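Local atomic coordinates of ABC transporter, periplasmic substrate-binding protein (Thermotoga maritima, PDB entry 2HPG), a protein that probably binds a small solute in the periplasm and delivers it to a TRAP-type (tripartite ATP-independent periplasmic) transporter. Residues G85-A90 with E106-I111; Y91-M96 with Q139-F144. All blocks are in the same frame, centred on the assembly; numbering follows the deposited sequence.

Both contacts are built from one continuous run of chain, 85-96, which passes from a 3-10 segment into the short helix 92-95. Contact 1 joins the first half of this run, 85-90, to helix 101-112; contact 2 joins the second half, with helix 92-95, to strand 130-146, a long strand of the central sheet of this periplasmic binding protein fold. Their centres lie 10 Å apart, and their segments alternate along the sequence. Phe92 of contact 2 makes the physical link between them: its CZ lies 3.4 Å from Ile111 CD1, and its CD1 lies 3.4 Å from Val86 O.

Contact 1 (G85-A90 with E106-I111); sequences GVMNLA and EVLKKI
Leu108 and Ile111 of helix 101-112 receive the selenomethionine side chain of Met87, a contact between a helix and a 3-10 segment inside the alpha/beta fold of a family 7 solute-binding protein. Met87 sits near the end of that 3-10 segment, which reaches Asn88, where Asn88 N bonds back to Gly85 O. Its CA stays 10.1 Å from Leu108 CA, and the two side chains bridge that gap between them. At the start of the helical segment, Glu106 OE2 receives Lys110 NZ at 2.6 Å, from above the carboxylate plane, in a salt bridge along the helix surface. One residue on, Val107 turns to Ile93 of the helix 92-95. Leu108 brings one branch of its fork, CD2, to 4.1 Å from Met87 CE, the two side chains crossing at a slant; Phe135, Tyr136 and Val138 of strand 130-146 also touch this leucine. One turn after Val107, Ile111 reaches toward Met87 tip to tip. With CG1 beside the backbone N (chi1 -71°) and carrying CD1 toward Phe92, CG2 is left anti to that N and meets SE. The Met87 chain is bent at chi3 (34°), with CE near the leucine and SE 4.1 Å from Ile111 CG2.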
ATOM      1  N   GLY A  85       6.132   8.449   6.251  1.00 22.47           N
ATOM      2  CA  GLY A  85       5.733   7.185   6.861  1.00 22.04           C
ATOM      3  C   GLY A  85       4.431   7.199   7.646  1.00 21.32           C
ATOM      4  O   GLY A  85       3.863   6.138   7.923  1.00 20.11           O
ATOM      5  N   VAL A  86       3.935   8.390   7.972  1.00 20.75           N
ATOM      6  CA  VAL A  86       2.631   8.526   8.610  1.00 20.69           C
ATOM      7  C   VAL A  86       1.499   7.886   7.766  1.00 20.60           C
ATOM      8  O   VAL A  86       0.476   7.448   8.319  1.00 20.36           O
ATOM      9  CB  VAL A  86       2.305  10.030   8.934  1.00 20.61           C
ATOM     10  CG1 VAL A  86       1.937  10.773   7.696  1.00 19.32           C
ATOM     11  CG2 VAL A  86       1.186  10.111   9.998  1.00 20.46           C
HETATM   12  N   MSE A  87       1.694   7.806   6.447  1.00 20.28           N
HETATM   13  CA  MSE A  87       0.651   7.285   5.552  1.00 20.68           C
HETATM   14  C   MSE A  87       0.524   5.745   5.525  1.00 20.19           C
HETATM   15  O   MSE A  87      -0.337   5.219   4.814  1.00 19.32           O
HETATM   16  CB  MSE A  87       0.840   7.833   4.145  1.00 20.56           C
HETATM   17  CG  MSE A  87       0.979   9.350   4.132  1.00 20.76           C
HETATM   18 SE   MSE A  87       0.851  10.180   2.415  0.80 24.96          SE
HETATM   19  CE  MSE A  87      -0.449   9.019   1.555  1.00 22.28           C
ATOM     20  N   ASN A  88       1.346   5.045   6.300  1.00 19.88           N
ATOM     21  CA  ASN A  88       1.248   3.574   6.444  1.00 20.82           C
ATOM     22  C   ASN A  88       0.830   3.165   7.855  1.00 20.82           C
ATOM     23  O   ASN A  88       0.847   1.975   8.216  1.00 21.26           O
ATOM     24  CB  ASN A  88       2.582   2.894   6.074  1.00 21.08           C
ATOM     25  CG  ASN A  88       2.388   1.643   5.210  1.00 22.56           C
ATOM     26  OD1 ASN A  88       1.744   0.686   5.624  1.00 25.83           O
ATOM     27  ND2 ASN A  88       2.900   1.679   4.003  1.00 21.14           N
ATOM     28  N   LEU A  89       0.442   4.149   8.657  1.00 20.32           N
ATOM     29  CA  LEU A  89       0.031   3.878  10.014  1.00 20.02           C
ATOM     30  C   LEU A  89      -1.472   3.566  10.100  1.00 19.53           C
ATOM     31  O   LEU A  89      -2.278   3.989   9.246  1.00 18.94           O
ATOM     32  CB  LEU A  89       0.450   5.035  10.946  1.00 20.26           C
ATOM     33  CG  LEU A  89       1.923   5.027  11.348  1.00 21.64           C
ATOM     34  CD1 LEU A  89       2.197   6.175  12.295  1.00 24.00           C
ATOM     35  CD2 LEU A  89       2.308   3.734  12.008  1.00 24.10           C
ATOM     36  N   ALA A  90      -1.822   2.788  11.121  1.00 19.51           N
ATOM     37  CA  ALA A  90      -3.195   2.327  11.322  1.00 19.65           C
ATOM     38  C   ALA A  90      -4.153   3.495  11.320  1.00 19.57           C
ATOM     39  O   ALA A  90      -3.883   4.507  11.937  1.00 19.71           O
ATOM     40  CB  ALA A  90      -3.323   1.534  12.631  1.00 19.38           C
ATOM     41  N   GLU A 106     -10.079  11.357  -3.025  1.00 27.53           N
ATOM     42  CA  GLU A 106     -10.110  12.818  -2.921  1.00 27.39           C
ATOM     43  C   GLU A 106      -9.157  13.327  -1.847  1.00 27.30           C
ATOM     44  O   GLU A 106      -8.476  14.320  -2.061  1.00 28.48           O
ATOM     45  CB  GLU A 106     -11.540  13.348  -2.692  1.00 27.90           C
ATOM     46  CG  GLU A 106     -11.629  14.894  -2.661  1.00 29.99           C
ATOM     47  CD  GLU A 106     -10.833  15.579  -3.805  1.00 34.34           C
ATOM     48  OE1 GLU A 106     -11.062  15.257  -5.000  1.00 34.64           O
ATOM     49  OE2 GLU A 106      -9.972  16.439  -3.500  1.00 36.93           O
ATOM     50  N   VAL A 107      -9.093  12.657  -0.704  1.00 26.91           N
ATOM     51  CA  VAL A 107      -8.107  12.978   0.330  1.00 26.83           C
ATOM     52  C   VAL A 107      -6.658  12.862  -0.175  1.00 26.65           C
ATOM     53  O   VAL A 107      -5.813  13.692   0.160  1.00 25.25           O
ATOM     54  CB  VAL A 107      -8.294  12.087   1.599  1.00 26.98           C
ATOM     55  CG1 VAL A 107      -6.989  11.857   2.336  1.00 27.44           C
ATOM     56  CG2 VAL A 107      -9.287  12.734   2.531  1.00 27.94           C
ATOM     57  N   LEU A 108      -6.380  11.817  -0.953  1.00 26.75           N
ATOM     58  CA  LEU A 108      -5.044  11.612  -1.540  1.00 26.82           C
ATOM     59  C   LEU A 108      -4.688  12.787  -2.459  1.00 27.16           C
ATOM     60  O   LEU A 108      -3.592  13.320  -2.383  1.00 27.30           O
ATOM     61  CB  LEU A 108      -4.973  10.275  -2.302  1.00 25.96           C
ATOM     62  CG  LEU A 108      -5.070   8.990  -1.474  1.00 24.34           C
ATOM     63  CD1 LEU A 108      -4.862   7.741  -2.334  1.00 21.61           C
ATOM     64  CD2 LEU A 108      -4.094   8.993  -0.310  1.00 25.09           C
ATOM     65  N   LYS A 109      -5.625  13.210  -3.297  1.00 28.13           N
ATOM     66  CA  LYS A 109      -5.408  14.411  -4.134  1.00 28.91           C
ATOM     67  C   LYS A 109      -5.107  15.655  -3.305  1.00 29.55           C
ATOM     68  O   LYS A 109      -4.220  16.425  -3.647  1.00 30.24           O
ATOM     69  CB  LYS A 109      -6.594  14.674  -5.043  1.00 29.14           C
ATOM     70  CG  LYS A 109      -6.839  13.553  -6.006  1.00 29.20           C
ATOM     71  CD  LYS A 109      -8.023  13.811  -6.896  1.00 30.39           C
ATOM     72  CE  LYS A 109      -8.208  12.662  -7.853  1.00 30.92           C
ATOM     73  NZ  LYS A 109      -9.510  12.728  -8.548  1.00 33.78           N
ATOM     74  N   LYS A 110      -5.830  15.842  -2.208  1.00 30.00           N
ATOM     75  CA  LYS A 110      -5.580  16.965  -1.316  1.00 30.20           C
ATOM     76  C   LYS A 110      -4.232  16.829  -0.643  1.00 30.05           C
ATOM     77  O   LYS A 110      -3.559  17.826  -0.398  1.00 29.73           O
ATOM     78  CB  LYS A 110      -6.693  17.099  -0.262  1.00 30.91           C
ATOM     79  CG  LYS A 110      -7.995  17.641  -0.826  1.00 31.83           C
ATOM     80  CD  LYS A 110      -7.928  19.173  -1.050  1.00 34.64           C
ATOM     81  CE  LYS A 110      -9.245  19.755  -1.614  1.00 35.02           C
ATOM     82  NZ  LYS A 110      -9.781  18.903  -2.743  1.00 36.83           N
ATOM     83  N   ILE A 111      -3.824  15.607  -0.307  1.00 29.66           N
ATOM     84  CA  ILE A 111      -2.501  15.437   0.292  1.00 30.02           C
ATOM     85  C   ILE A 111      -1.431  15.822  -0.746  1.00 30.27           C
ATOM     86  O   ILE A 111      -0.447  16.468  -0.405  1.00 30.24           O
ATOM     87  CB  ILE A 111      -2.258  13.996   0.868  1.00 29.60           C
ATOM     88  CG1 ILE A 111      -3.092  13.784   2.137  1.00 29.23           C
ATOM     89  CG2 ILE A 111      -0.784  13.785   1.192  1.00 28.74           C
ATOM     90  CD1 ILE A 111      -3.017  12.386   2.705  1.00 28.59           C
TER

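Contact 2 (Y91-M96 with Q139-F144); sequences YFIDFM and QGYRHF
Ile93 and Asp94, neighbours on the short helix 92-95, both meet the side chain of Tyr141, which reaches out from strand 130-146; the contact seats a helix against the central sheet of this periplasmic binding protein fold. Tyr91 is the N-cap residue, and its carbonyl O accepts Phe95 N. The Tyr141 CG lies anti to its carbonyl carbon (chi1 -67°), and from there the ring extends to the helix and crosses the Ile93 side chain at about a right angle. The branch that touches is CG2 of Ile93, 3.7 Å from Tyr141 OH and 4.1 Å from Tyr141 CE1, approaching the ring obliquely. With chi1, measured to CG1, at -149°, CG2 falls between the backbone N and the carbonyl carbon of Ile93, while the other branch leads away from the strand, in a side chain that also packs on Val107 and Leu108. One water joins the polar ends of Tyr141 and Asp94. The Tyr141 hydroxyl donates to it, and the water in turn donates to Asp94, whose other oxygen, OD1, forms a salt bridge with Lys99. Thus both carboxylate oxygens have partners, which would be expected to favour the charged form. The water bridge has Tyr141 OH to water at 2.8 Å and water to Asp94 OD2 at 2.7 Å.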
ATOM      1  N   TYR A  91      -5.252   3.340  10.586  1.00 19.42           N
ATOM      2  CA  TYR A  91      -6.350   4.328  10.484  1.00 19.47           C
ATOM      3  C   TYR A  91      -6.018   5.693   9.901  1.00 19.67           C
ATOM      4  O   TYR A  91      -6.888   6.553   9.905  1.00 19.60           O
ATOM      5  CB  TYR A  91      -7.109   4.491  11.820  1.00 19.38           C
ATOM      6  CG  TYR A  91      -7.801   3.221  12.202  1.00 18.99           C
ATOM      7  CD1 TYR A  91      -7.272   2.390  13.171  1.00 18.57           C
ATOM      8  CD2 TYR A  91      -8.953   2.810  11.537  1.00 17.46           C
ATOM      9  CE1 TYR A  91      -7.884   1.192  13.484  1.00 19.15           C
ATOM     10  CE2 TYR A  91      -9.579   1.608  11.866  1.00 16.70           C
ATOM     11  CZ  TYR A  91      -9.046   0.820  12.840  1.00 18.07           C
ATOM     12  OH  TYR A  91      -9.650  -0.388  13.151  1.00 18.24           O
ATOM     13  N   PHE A  92      -4.811   5.878   9.354  1.00 19.46           N
ATOM     14  CA  PHE A  92      -4.452   7.138   8.691  1.00 19.04           C
ATOM     15  C   PHE A  92      -5.570   7.714   7.804  1.00 19.56           C
ATOM     16  O   PHE A  92      -5.934   8.886   7.941  1.00 19.89           O
ATOM     17  CB  PHE A  92      -3.131   7.013   7.876  1.00 18.79           C
ATOM     18  CG  PHE A  92      -2.846   8.228   7.013  1.00 18.58           C
ATOM     19  CD1 PHE A  92      -2.258   9.362   7.568  1.00 19.51           C
ATOM     20  CD2 PHE A  92      -3.221   8.254   5.680  1.00 18.08           C
ATOM     21  CE1 PHE A  92      -2.036  10.504   6.792  1.00 17.28           C
ATOM     22  CE2 PHE A  92      -3.027   9.388   4.898  1.00 19.29           C
ATOM     23  CZ  PHE A  92      -2.410  10.516   5.451  1.00 17.92           C
ATOM     24  N   ILE A  93      -6.109   6.946   6.865  1.00 19.80           N
ATOM     25  CA  ILE A  93      -7.078   7.541   5.930  1.00 19.15           C
ATOM     26  C   ILE A  93      -8.363   7.937   6.683  1.00 19.96           C
ATOM     27  O   ILE A  93      -9.090   8.849   6.258  1.00 19.56           O
ATOM     28  CB  ILE A  93      -7.395   6.635   4.698  1.00 19.20           C
ATOM     29  CG1 ILE A  93      -7.733   7.487   3.474  1.00 17.18           C
ATOM     30  CG2 ILE A  93      -8.539   5.691   4.980  1.00 17.96           C
ATOM     31  CD1 ILE A  93      -6.509   8.123   2.806  1.00 13.93           C
ATOM     32  N   ASP A  94      -8.629   7.274   7.808  1.00 20.71           N
ATOM     33  CA  ASP A  94      -9.823   7.597   8.610  1.00 21.06           C
ATOM     34  C   ASP A  94      -9.619   8.868   9.406  1.00 21.48           C
ATOM     35  O   ASP A  94     -10.512   9.699   9.485  1.00 22.44           O
ATOM     36  CB  ASP A  94     -10.206   6.458   9.549  1.00 21.24           C
ATOM     37  CG  ASP A  94     -11.005   5.385   8.853  1.00 22.17           C
ATOM     38  OD1 ASP A  94     -12.248   5.404   8.962  1.00 23.55           O
ATOM     39  OD2 ASP A  94     -10.396   4.551   8.163  1.00 23.65           O
ATOM     40  N   PHE A  95      -8.445   9.011  10.000  1.00 21.90           N
ATOM     41  CA  PHE A  95      -8.047  10.264  10.633  1.00 22.49           C
ATOM     42  C   PHE A  95      -8.038  11.424   9.651  1.00 22.60           C
ATOM     43  O   PHE A  95      -8.274  12.559  10.050  1.00 23.59           O
ATOM     44  CB  PHE A  95      -6.685  10.129  11.293  1.00 22.29           C
ATOM     45  CG  PHE A  95      -6.641   9.124  12.414  1.00 21.89           C
ATOM     46  CD1 PHE A  95      -7.672   9.026  13.327  1.00 23.84           C
ATOM     47  CD2 PHE A  95      -5.522   8.337  12.605  1.00 21.87           C
ATOM     48  CE1 PHE A  95      -7.605   8.123  14.380  1.00 22.22           C
ATOM     49  CE2 PHE A  95      -5.451   7.432  13.634  1.00 21.35           C
ATOM     50  CZ  PHE A  95      -6.495   7.322  14.525  1.00 22.11           C
HETATM   51  N   MSE A  96      -7.778  11.160   8.372  1.00 22.74           N
HETATM   52  CA  MSE A  96      -7.833  12.239   7.381  0.50 22.62           C
HETATM   53  C   MSE A  96      -9.270  12.533   6.935  1.00 22.95           C
HETATM   54  O   MSE A  96      -9.502  13.475   6.162  1.00 22.94           O
HETATM   55  CB  MSE A  96      -6.942  11.923   6.175  0.50 22.72           C
HETATM   56  CG  MSE A  96      -5.468  11.703   6.514  0.50 22.14           C
HETATM   57 SE   MSE A  96      -4.587  13.230   7.385  0.45 21.69          SE
HETATM   58  CE  MSE A  96      -4.968  14.604   6.031  0.50 23.02           C
ATOM     59  N   GLN A 139      -4.517  -0.680  -2.563  1.00 19.29           N
ATOM     60  CA  GLN A 139      -4.848  -2.103  -2.575  1.00 19.38           C
ATOM     61  C   GLN A 139      -6.103  -2.407  -1.771  1.00 19.44           C
ATOM     62  O   GLN A 139      -6.647  -3.506  -1.861  1.00 20.16           O
ATOM     63  CB  GLN A 139      -3.677  -2.917  -2.051  1.00 19.99           C
ATOM     64  CG  GLN A 139      -2.614  -3.173  -3.091  1.00 20.31           C
ATOM     65  CD  GLN A 139      -1.520  -4.031  -2.562  1.00 20.66           C
ATOM     66  OE1 GLN A 139      -1.776  -5.142  -2.111  1.00 23.15           O
ATOM     67  NE2 GLN A 139      -0.292  -3.520  -2.582  1.00 21.57           N
ATOM     68  N   GLY A 140      -6.578  -1.441  -0.985  1.00 18.50           N
ATOM     69  CA  GLY A 140      -7.801  -1.615  -0.230  1.00 18.20           C
ATOM     70  C   GLY A 140      -7.563  -1.758   1.252  1.00 16.68           C
ATOM     71  O   GLY A 140      -6.420  -1.722   1.705  1.00 16.56           O
ATOM     72  N   TYR A 141      -8.658  -1.922   1.993  1.00 16.53           N
ATOM     73  CA  TYR A 141      -8.622  -2.064   3.443  1.00 15.16           C
ATOM     74  C   TYR A 141      -8.244  -3.459   3.865  1.00 15.48           C
ATOM     75  O   TYR A 141      -8.730  -4.447   3.312  1.00 14.61           O
ATOM     76  CB  TYR A 141      -9.980  -1.755   4.065  1.00 16.00           C
ATOM     77  CG  TYR A 141     -10.341  -0.329   3.907  1.00 15.86           C
ATOM     78  CD1 TYR A 141      -9.921   0.619   4.832  1.00 14.76           C
ATOM     79  CD2 TYR A 141     -11.001   0.104   2.778  1.00 16.83           C
ATOM     80  CE1 TYR A 141     -10.223   1.936   4.664  1.00 14.49           C
ATOM     81  CE2 TYR A 141     -11.308   1.418   2.611  1.00 16.10           C
ATOM     82  CZ  TYR A 141     -10.915   2.327   3.559  1.00 15.96           C
ATOM     83  OH  TYR A 141     -11.211   3.648   3.372  1.00 16.88           O
ATOM     84  N   ARG A 142      -7.427  -3.504   4.899  1.00 14.82           N
ATOM     85  CA  ARG A 142      -6.981  -4.735   5.496  1.00 15.18           C
ATOM     86  C   ARG A 142      -7.746  -4.977   6.778  1.00 14.72           C
ATOM     87  O   ARG A 142      -8.083  -4.033   7.514  1.00 13.08           O
ATOM     88  CB  ARG A 142      -5.473  -4.666   5.733  1.00 15.11           C
ATOM     89  CG  ARG A 142      -4.733  -4.698   4.416  1.00 16.25           C
ATOM     90  CD  ARG A 142      -3.310  -4.277   4.486  1.00 18.11           C
ATOM     91  NE  ARG A 142      -2.437  -5.266   5.122  1.00 20.25           N
ATOM     92  CZ  ARG A 142      -1.499  -6.002   4.518  1.00 18.76           C
ATOM     93  NH1 ARG A 142      -1.272  -5.915   3.226  1.00 18.50           N
ATOM     94  NH2 ARG A 142      -0.747  -6.812   5.249  1.00 19.77           N
ATOM     95  N   HIS A 143      -8.035  -6.257   7.029  1.00 13.72           N
ATOM     96  CA  HIS A 143      -8.860  -6.695   8.159  1.00 13.33           C
ATOM     97  C   HIS A 143      -8.131  -7.842   8.834  1.00 12.61           C
ATOM     98  O   HIS A 143      -7.261  -8.432   8.225  1.00 12.17           O
ATOM     99  CB  HIS A 143     -10.231  -7.180   7.641  1.00 14.25           C
ATOM    100  CG  HIS A 143     -11.001  -6.135   6.886  1.00 11.40           C
ATOM    101  ND1 HIS A 143     -11.331  -4.915   7.433  1.00 12.52           N
ATOM    102  CD2 HIS A 143     -11.495  -6.132   5.622  1.00 12.19           C
ATOM    103  CE1 HIS A 143     -11.985  -4.195   6.532  1.00 13.92           C
ATOM    104  NE2 HIS A 143     -12.118  -4.920   5.431  1.00 12.62           N
ATOM    105  N   PHE A 144      -8.457  -8.153  10.076  1.00 13.03           N
ATOM    106  CA  PHE A 144      -7.803  -9.272  10.758  1.00 13.36           C
ATOM    107  C   PHE A 144      -8.336 -10.624  10.258  1.00 13.49           C
ATOM    108  O   PHE A 144      -9.538 -10.755  10.070  1.00 13.21           O
ATOM    109  CB  PHE A 144      -8.005  -9.171  12.260  1.00 14.38           C
ATOM    110  CG  PHE A 144      -7.147  -8.130  12.910  1.00 14.20           C
ATOM    111  CD1 PHE A 144      -5.811  -8.372  13.138  1.00 15.88           C
ATOM    112  CD2 PHE A 144      -7.665  -6.911  13.248  1.00 16.24           C
ATOM    113  CE1 PHE A 144      -5.004  -7.416  13.735  1.00 16.61           C
ATOM    114  CE2 PHE A 144      -6.879  -5.955  13.842  1.00 16.17           C
ATOM    115  CZ  PHE A 144      -5.539  -6.210  14.077  1.00 16.30           C
TER
HETATM  116  O   HOH W   1     -11.643   4.906   5.801  1.00 20.54           O